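Local coordinates for ferric-siderophore receptor protein (Streptomyces coelicolor, PDB 2X4L) that probably binds ferric siderophores outside the cell and hands them to a membrane transporter for iron uptake, as a solute-binding protein, at residues 193-202 / 227-235; 214-222 / 294-302. All coordinates share one frame; numbering follows the deposited sequence.

Interaction 1. Residues 193-202 / 227-235; sequences AKAKPEIRVL and ALGVNFVEP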
# COMPACT_ATOMS: atom_id res chain seq x y z
N ALA A 193 -17.32 -13.33 1.23
CA ALA A 193 -17.78 -12.66 2.43
C ALA A 193 -19.26 -12.92 2.63
O ALA A 193 -19.69 -13.09 3.80
CB ALA A 193 -17.43 -11.18 2.35
N LYS A 194 -20.02 -13.05 1.54
CA LYS A 194 -21.41 -13.46 1.66
C LYS A 194 -21.58 -14.91 2.16
O LYS A 194 -22.54 -15.22 2.97
CB LYS A 194 -22.13 -13.28 0.29
CG LYS A 194 -23.61 -13.51 0.41
CD LYS A 194 -24.30 -13.41 -0.90
CE LYS A 194 -23.72 -12.37 -1.81
NZ LYS A 194 -23.82 -13.10 -3.11
N ALA A 195 -20.71 -15.79 1.66
CA ALA A 195 -20.76 -17.21 2.11
C ALA A 195 -20.33 -17.44 3.53
O ALA A 195 -20.70 -18.47 4.11
CB ALA A 195 -19.95 -18.10 1.17
N LYS A 196 -19.44 -16.58 4.03
CA LYS A 196 -18.72 -16.83 5.35
C LYS A 196 -18.83 -15.60 6.26
O LYS A 196 -17.79 -15.04 6.69
CB LYS A 196 -17.24 -17.20 5.03
CG LYS A 196 -16.95 -18.48 4.16
CD LYS A 196 -17.34 -19.79 4.88
CE LYS A 196 -16.33 -20.19 6.00
NZ LYS A 196 -15.04 -20.62 5.38
N PRO A 197 -20.07 -15.16 6.63
CA PRO A 197 -20.26 -13.86 7.27
C PRO A 197 -19.74 -13.97 8.71
O PRO A 197 -19.44 -12.93 9.33
CB PRO A 197 -21.80 -13.65 7.24
CG PRO A 197 -22.33 -15.00 7.19
CD PRO A 197 -21.37 -15.73 6.21
N GLU A 198 -19.54 -15.22 9.15
CA GLU A 198 -19.11 -15.44 10.58
C GLU A 198 -17.60 -15.33 10.74
O GLU A 198 -17.11 -15.22 11.89
CB GLU A 198 -19.55 -16.81 11.08
CG GLU A 198 -18.85 -18.04 10.54
CD GLU A 198 -19.20 -18.43 9.04
OE1 GLU A 198 -20.00 -17.71 8.41
OE2 GLU A 198 -18.68 -19.42 8.52
N ILE A 199 -16.87 -15.33 9.63
CA ILE A 199 -15.39 -15.23 9.65
C ILE A 199 -14.91 -13.82 9.96
O ILE A 199 -15.17 -12.90 9.16
CB ILE A 199 -14.74 -15.82 8.36
CG1 ILE A 199 -15.15 -17.30 8.23
CG2 ILE A 199 -13.22 -15.54 8.39
CD1 ILE A 199 -14.69 -18.24 9.44
N ARG A 200 -14.26 -13.63 11.10
CA ARG A 200 -13.83 -12.29 11.61
C ARG A 200 -12.37 -12.09 11.22
O ARG A 200 -11.52 -12.94 11.54
CB ARG A 200 -13.90 -12.26 13.13
CG ARG A 200 -15.30 -12.44 13.58
CD ARG A 200 -15.46 -12.95 15.02
NE ARG A 200 -14.98 -14.29 15.17
CZ ARG A 200 -15.00 -15.02 16.29
NH1 ARG A 200 -15.52 -14.56 17.40
NH2 ARG A 200 -14.51 -16.23 16.24
N VAL A 201 -12.09 -11.04 10.47
CA VAL A 201 -10.73 -10.70 10.02
C VAL A 201 -10.10 -9.60 10.85
O VAL A 201 -10.77 -8.56 11.04
CB VAL A 201 -10.82 -10.23 8.55
CG1 VAL A 201 -9.36 -9.93 8.07
CG2 VAL A 201 -11.46 -11.39 7.72
N LEU A 202 -8.86 -9.82 11.32
CA LEU A 202 -8.16 -8.86 12.11
C LEU A 202 -7.00 -8.38 11.31
O LEU A 202 -6.19 -9.19 10.77
CB LEU A 202 -7.70 -9.46 13.41
CG LEU A 202 -7.05 -8.39 14.32
CD1 LEU A 202 -7.28 -8.73 15.76
CD2 LEU A 202 -5.58 -8.32 14.03
N ALA A 227 -16.36 -2.67 2.34
CA ALA A 227 -17.48 -2.35 1.42
C ALA A 227 -17.93 -3.59 0.69
O ALA A 227 -19.14 -3.70 0.35
CB ALA A 227 -17.00 -1.25 0.45
N LEU A 228 -16.97 -4.53 0.42
CA LEU A 228 -17.31 -5.77 -0.31
C LEU A 228 -17.90 -6.78 0.66
O LEU A 228 -18.38 -7.86 0.23
CB LEU A 228 -16.04 -6.37 -0.95
CG LEU A 228 -15.45 -5.48 -2.07
CD1 LEU A 228 -14.11 -6.07 -2.54
CD2 LEU A 228 -16.39 -5.51 -3.25
N GLY A 229 -18.00 -6.46 1.95
CA GLY A 229 -18.77 -7.26 2.91
C GLY A 229 -17.95 -8.05 3.92
O GLY A 229 -18.54 -8.72 4.75
N VAL A 230 -16.65 -7.86 3.93
CA VAL A 230 -15.75 -8.59 4.88
C VAL A 230 -16.07 -8.15 6.30
O VAL A 230 -16.31 -6.95 6.52
CB VAL A 230 -14.30 -8.38 4.55
CG1 VAL A 230 -13.39 -9.05 5.59
CG2 VAL A 230 -13.99 -9.03 3.21
N ASN A 231 -16.11 -9.12 7.21
CA ASN A 231 -16.40 -8.89 8.65
C ASN A 231 -15.06 -8.64 9.33
O ASN A 231 -14.29 -9.58 9.59
CB ASN A 231 -17.07 -10.17 9.17
CG ASN A 231 -17.42 -10.10 10.62
OD1 ASN A 231 -17.07 -9.14 11.30
ND2 ASN A 231 -18.00 -11.21 11.16
N PHE A 232 -14.78 -7.39 9.58
CA PHE A 232 -13.55 -7.02 10.33
C PHE A 232 -13.76 -6.83 11.78
O PHE A 232 -14.80 -6.26 12.23
CB PHE A 232 -12.92 -5.72 9.80
CG PHE A 232 -12.17 -5.93 8.50
CD1 PHE A 232 -12.84 -5.78 7.32
CD2 PHE A 232 -10.84 -6.33 8.49
CE1 PHE A 232 -12.13 -6.00 6.11
CE2 PHE A 232 -10.13 -6.55 7.30
CZ PHE A 232 -10.82 -6.42 6.12
N VAL A 233 -12.73 -7.22 12.54
CA VAL A 233 -12.56 -6.71 13.92
C VAL A 233 -12.32 -5.21 13.83
O VAL A 233 -11.51 -4.73 13.03
CB VAL A 233 -11.31 -7.36 14.58
CG1 VAL A 233 -11.01 -6.68 15.94
CG2 VAL A 233 -11.60 -8.79 14.77
N GLU A 234 -13.07 -4.45 14.63
CA GLU A 234 -12.99 -3.01 14.59
C GLU A 234 -12.77 -2.54 16.00
O GLU A 234 -13.74 -2.39 16.81
CB GLU A 234 -14.35 -2.45 14.11
CG GLU A 234 -14.73 -2.71 12.67
CD GLU A 234 -14.02 -1.85 11.62
OE1 GLU A 234 -13.07 -1.17 11.98
OE2 GLU A 234 -14.44 -1.96 10.44
N PRO A 235 -11.55 -2.15 16.31
CA PRO A 235 -11.32 -1.44 17.59
C PRO A 235 -12.20 -0.19 17.65
O PRO A 235 -12.47 0.42 16.65
CB PRO A 235 -9.82 -1.02 17.50
CG PRO A 235 -9.20 -2.07 16.56
CD PRO A 235 -10.31 -2.29 15.51
O HOH W 1 -18.47 -11.45 5.74
O HOH W 2 -15.79 -11.94 6.59

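Interaction 2. Residues 214-222 / 294-302; sequences SGTNLSVDL and IARSPEPIL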
# COMPACT_ATOMS: atom_id res chain seq x y z
N SER A 214 -5.41 -2.45 13.27
CA SER A 214 -6.05 -1.40 12.46
C SER A 214 -7.54 -1.57 12.45
O SER A 214 -8.09 -2.70 12.35
CB SER A 214 -5.58 -1.49 10.97
OG SER A 214 -4.24 -1.03 10.87
N GLY A 215 -8.24 -0.44 12.42
CA GLY A 215 -9.63 -0.40 12.02
C GLY A 215 -9.72 -0.23 10.51
O GLY A 215 -8.72 0.09 9.87
N THR A 216 -10.90 -0.44 9.95
CA THR A 216 -11.10 -0.35 8.51
C THR A 216 -11.08 1.09 8.00
O THR A 216 -10.67 1.35 6.87
CB THR A 216 -12.41 -1.03 8.07
OG1 THR A 216 -13.51 -0.46 8.81
CG2 THR A 216 -12.36 -2.52 8.34
N ASN A 217 -11.54 2.01 8.83
CA ASN A 217 -11.62 3.42 8.45
C ASN A 217 -10.26 4.07 8.25
O ASN A 217 -9.38 3.97 9.11
CB ASN A 217 -12.44 4.21 9.47
CG ASN A 217 -12.77 5.61 9.00
OD1 ASN A 217 -13.26 5.81 7.89
ND2 ASN A 217 -12.48 6.60 9.85
N LEU A 218 -10.08 4.74 7.11
CA LEU A 218 -8.85 5.47 6.84
C LEU A 218 -7.91 4.76 5.86
O LEU A 218 -7.11 5.41 5.19
CB LEU A 218 -8.11 5.77 8.14
CG LEU A 218 -8.77 6.79 9.08
CD1 LEU A 218 -7.74 7.43 10.00
CD2 LEU A 218 -9.51 7.85 8.28
N SER A 219 -7.97 3.43 5.82
CA SER A 219 -7.09 2.67 4.94
C SER A 219 -7.80 2.37 3.63
O SER A 219 -8.99 2.04 3.64
CB SER A 219 -6.65 1.37 5.61
OG SER A 219 -5.78 1.63 6.71
N VAL A 220 -7.10 2.48 2.50
CA VAL A 220 -7.80 2.26 1.20
C VAL A 220 -8.16 0.82 0.98
O VAL A 220 -9.21 0.49 0.39
CB VAL A 220 -7.01 2.87 -0.01
CG1 VAL A 220 -7.03 4.40 0.22
CG2 VAL A 220 -5.65 2.29 -0.13
N ASP A 221 -7.27 -0.09 1.38
CA ASP A 221 -7.54 -1.53 1.21
C ASP A 221 -8.69 -1.96 2.10
O ASP A 221 -9.66 -2.58 1.63
CB ASP A 221 -6.29 -2.39 1.34
CG ASP A 221 -5.64 -2.28 2.73
OD1 ASP A 221 -5.69 -1.18 3.34
OD2 ASP A 221 -5.07 -3.33 3.13
N LEU A 222 -8.56 -1.68 3.40
CA LEU A 222 -9.56 -2.15 4.35
C LEU A 222 -10.91 -1.56 4.09
O LEU A 222 -11.90 -2.23 4.26
CB LEU A 222 -9.11 -1.94 5.80
CG LEU A 222 -7.75 -2.50 6.14
CD1 LEU A 222 -7.47 -2.23 7.65
CD2 LEU A 222 -7.68 -4.01 5.82
N ILE A 294 -2.45 -14.46 6.76
CA ILE A 294 -1.91 -14.08 5.48
C ILE A 294 -1.32 -12.74 5.51
O ILE A 294 -1.42 -12.03 6.54
CB ILE A 294 -3.01 -14.14 4.38
CG1 ILE A 294 -4.16 -13.18 4.64
CG2 ILE A 294 -3.48 -15.61 4.16
CD1 ILE A 294 -5.02 -12.92 3.33
N ALA A 295 -0.81 -12.21 4.40
CA ALA A 295 -0.32 -10.83 4.34
C ALA A 295 -1.44 -9.83 4.13
O ALA A 295 -2.48 -10.14 3.52
CB ALA A 295 0.70 -10.71 3.20
N ARG A 296 -1.20 -8.63 4.65
CA ARG A 296 -1.89 -7.45 4.28
C ARG A 296 -0.85 -6.49 3.67
O ARG A 296 0.25 -6.41 4.25
CB ARG A 296 -2.46 -6.72 5.52
CG ARG A 296 -3.18 -5.39 5.12
CD ARG A 296 -3.64 -4.55 6.34
NE ARG A 296 -4.11 -3.29 5.81
CZ ARG A 296 -4.11 -2.16 6.52
NH1 ARG A 296 -3.63 -2.12 7.80
NH2 ARG A 296 -4.45 -1.01 5.88
N SER A 297 -1.23 -5.73 2.63
CA SER A 297 -0.36 -4.65 2.13
C SER A 297 -0.98 -3.31 2.51
O SER A 297 -1.87 -2.81 1.78
CB SER A 297 -0.23 -4.79 0.61
OG SER A 297 0.47 -5.96 0.29
N PRO A 298 -0.58 -2.70 3.65
CA PRO A 298 -1.23 -1.43 4.02
C PRO A 298 -0.86 -0.31 3.05
O PRO A 298 -1.50 0.71 3.07
CB PRO A 298 -0.70 -1.12 5.45
CG PRO A 298 -0.21 -2.50 5.90
CD PRO A 298 0.41 -3.13 4.65
N GLU A 299 0.18 -0.52 2.24
CA GLU A 299 0.50 0.42 1.11
C GLU A 299 0.34 -0.37 -0.19
O GLU A 299 1.34 -0.82 -0.79
CB GLU A 299 1.92 0.92 1.21
CG GLU A 299 2.08 1.81 2.47
CD GLU A 299 3.41 2.50 2.51
OE1 GLU A 299 3.83 3.10 1.49
OE2 GLU A 299 4.10 2.42 3.57
N PRO A 300 -0.88 -0.61 -0.66
CA PRO A 300 -1.03 -1.29 -1.96
C PRO A 300 -0.23 -0.54 -3.00
O PRO A 300 -0.10 0.71 -2.98
CB PRO A 300 -2.55 -1.13 -2.27
CG PRO A 300 -3.15 -1.09 -0.85
CD PRO A 300 -2.19 -0.23 -0.05
N ILE A 301 0.34 -1.32 -3.93
CA ILE A 301 0.93 -0.76 -5.15
C ILE A 301 -0.27 -0.54 -6.05
O ILE A 301 -1.04 -1.44 -6.38
CB ILE A 301 1.87 -1.78 -5.79
CG1 ILE A 301 3.07 -2.07 -4.86
CG2 ILE A 301 2.27 -1.31 -7.17
CD1 ILE A 301 3.84 -3.39 -5.27
N LEU A 302 -0.43 0.72 -6.45
CA LEU A 302 -1.66 1.18 -7.11
C LEU A 302 -1.76 0.84 -8.64
O LEU A 302 -2.00 1.72 -9.47
CB LEU A 302 -1.84 2.65 -6.80
CG LEU A 302 -2.05 3.01 -5.32
CD1 LEU A 302 -1.93 4.51 -5.11
CD2 LEU A 302 -3.38 2.45 -4.85
O HOH W 3 -3.22 2.22 4.88
O HOH W 4 -3.96 -5.87 1.71

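Interaction 1. Residues 193-202 / 227-235
V201 and F232 are bridged as neighbours in two parallel strands, and backbone bonds carry much of the contact. V201 N donates to N231 O at 2.8 Å, with a nearly straight N-H...O angle of 172°. V201 O accepts from V233 N, also at 2.8 Å, with the donor tilted 31° from the carbonyl plane. The V201 backbone is thus tied on both sides of F232.

One side-chain bond adds to these. N231 ND2 donates to P197 O at 2.9 Å, in the carbonyl plane. The amide reaches back to the turn of residues 196-199 because CG of N231 stands opposite its backbone N (chi1 180°). P197 O would probably lose this donor if N231 were an alanine, and the turn would be less firmly tied to the strand.

The parallel pairing places strand 231-232 beside strand 200-206 in the mixed sheet of this periplasmic-binding-protein fold. Helix 220-227 leads into it, and G229 ends that helix in a Schellman motif. With a positive phi, a side chain at G229 would press on the preceding carbonyl O.

V201 and F232 lie on the same face of the sheet. V201 CG1 is 3.6 Å from F232 CE2, the two side chains running alongside each other. V201 CG2 meets V230 CG1 at 3.7 Å. A193 CB packs on the G229 backbone, 3.5 Å from G229 C.

Two waters complete the join. One donates to both A193 O and G229 O. The other donates to I199 O and accepts from N231 N. The R200 guanidinium turns elsewhere, to a salt bridge with D261.

Interaction 2. Residues 214-222 / 294-302
The R296 guanidinium is sandwiched between P298 and L222. P298 CB sits over the centre of one face. L222 CD1 sits over the centre of the opposite face, 3.5 Å from R296 CZ. The edge is polar and meets D221, S219 and S214.

The D221 carboxylate is nearly coplanar with the guanidinium, at 11°. R296 grips it side-on in a two-bond salt bridge. R296 NE donates to D221 OD2 at 2.8 Å, almost straight at 176°. R296 NH2 donates to D221 OD1, also at 2.8 Å. Both oxygens use their syn lone pairs. These paired bonds fix the rotation of both flat groups. The R296 chain is extended from CG to NE, which carries the charge across to the helix start.

Farther along the edge, R296 NH1 makes a weak bond to S214 OG at 3.3 Å. S219 OG lies 3.1 Å from R296 NH2. A water donates to D221 OD2 and accepts from S297 N, giving this oxygen a second donor. The ion pair is buried, so its opposite charges probably stabilise each other. Beside it, P300 CG touches D221 CB at 4.0 Å and V220 CG2 at 4.3 Å.

The contact joins the first turn of helix 220-227 to the chain leaving strand 293-296. Strand 262-266 lies next to that strand and offers I264 to both L222 and R296. Helix 304-320 also touches P300, through C307 and L310.

How the interactions relate
Interactions 1 and 2 reach the same mixed sheet, and their centres are 14 Å apart. Helix 220-227 connects them: interaction 2 holds its start, while interaction 1 holds the chain that follows its end. The segments alternate along the chain. They also touch directly. F232 CG of interaction 1 packs 3.4 Å from T216 CG2 of interaction 2. F232 CE2 lies 3.8 Å from L222 CD2, so apolar contacts run from V201 through F232 to L222, whose other methyl lies over the R296 guanidinium. E234 OE2 probably hydrogen-bonds to T216 OG1. Interaction 2 lies nearer the chain centre, its own centre about 6 Å from it against about 20 Å for interaction 1.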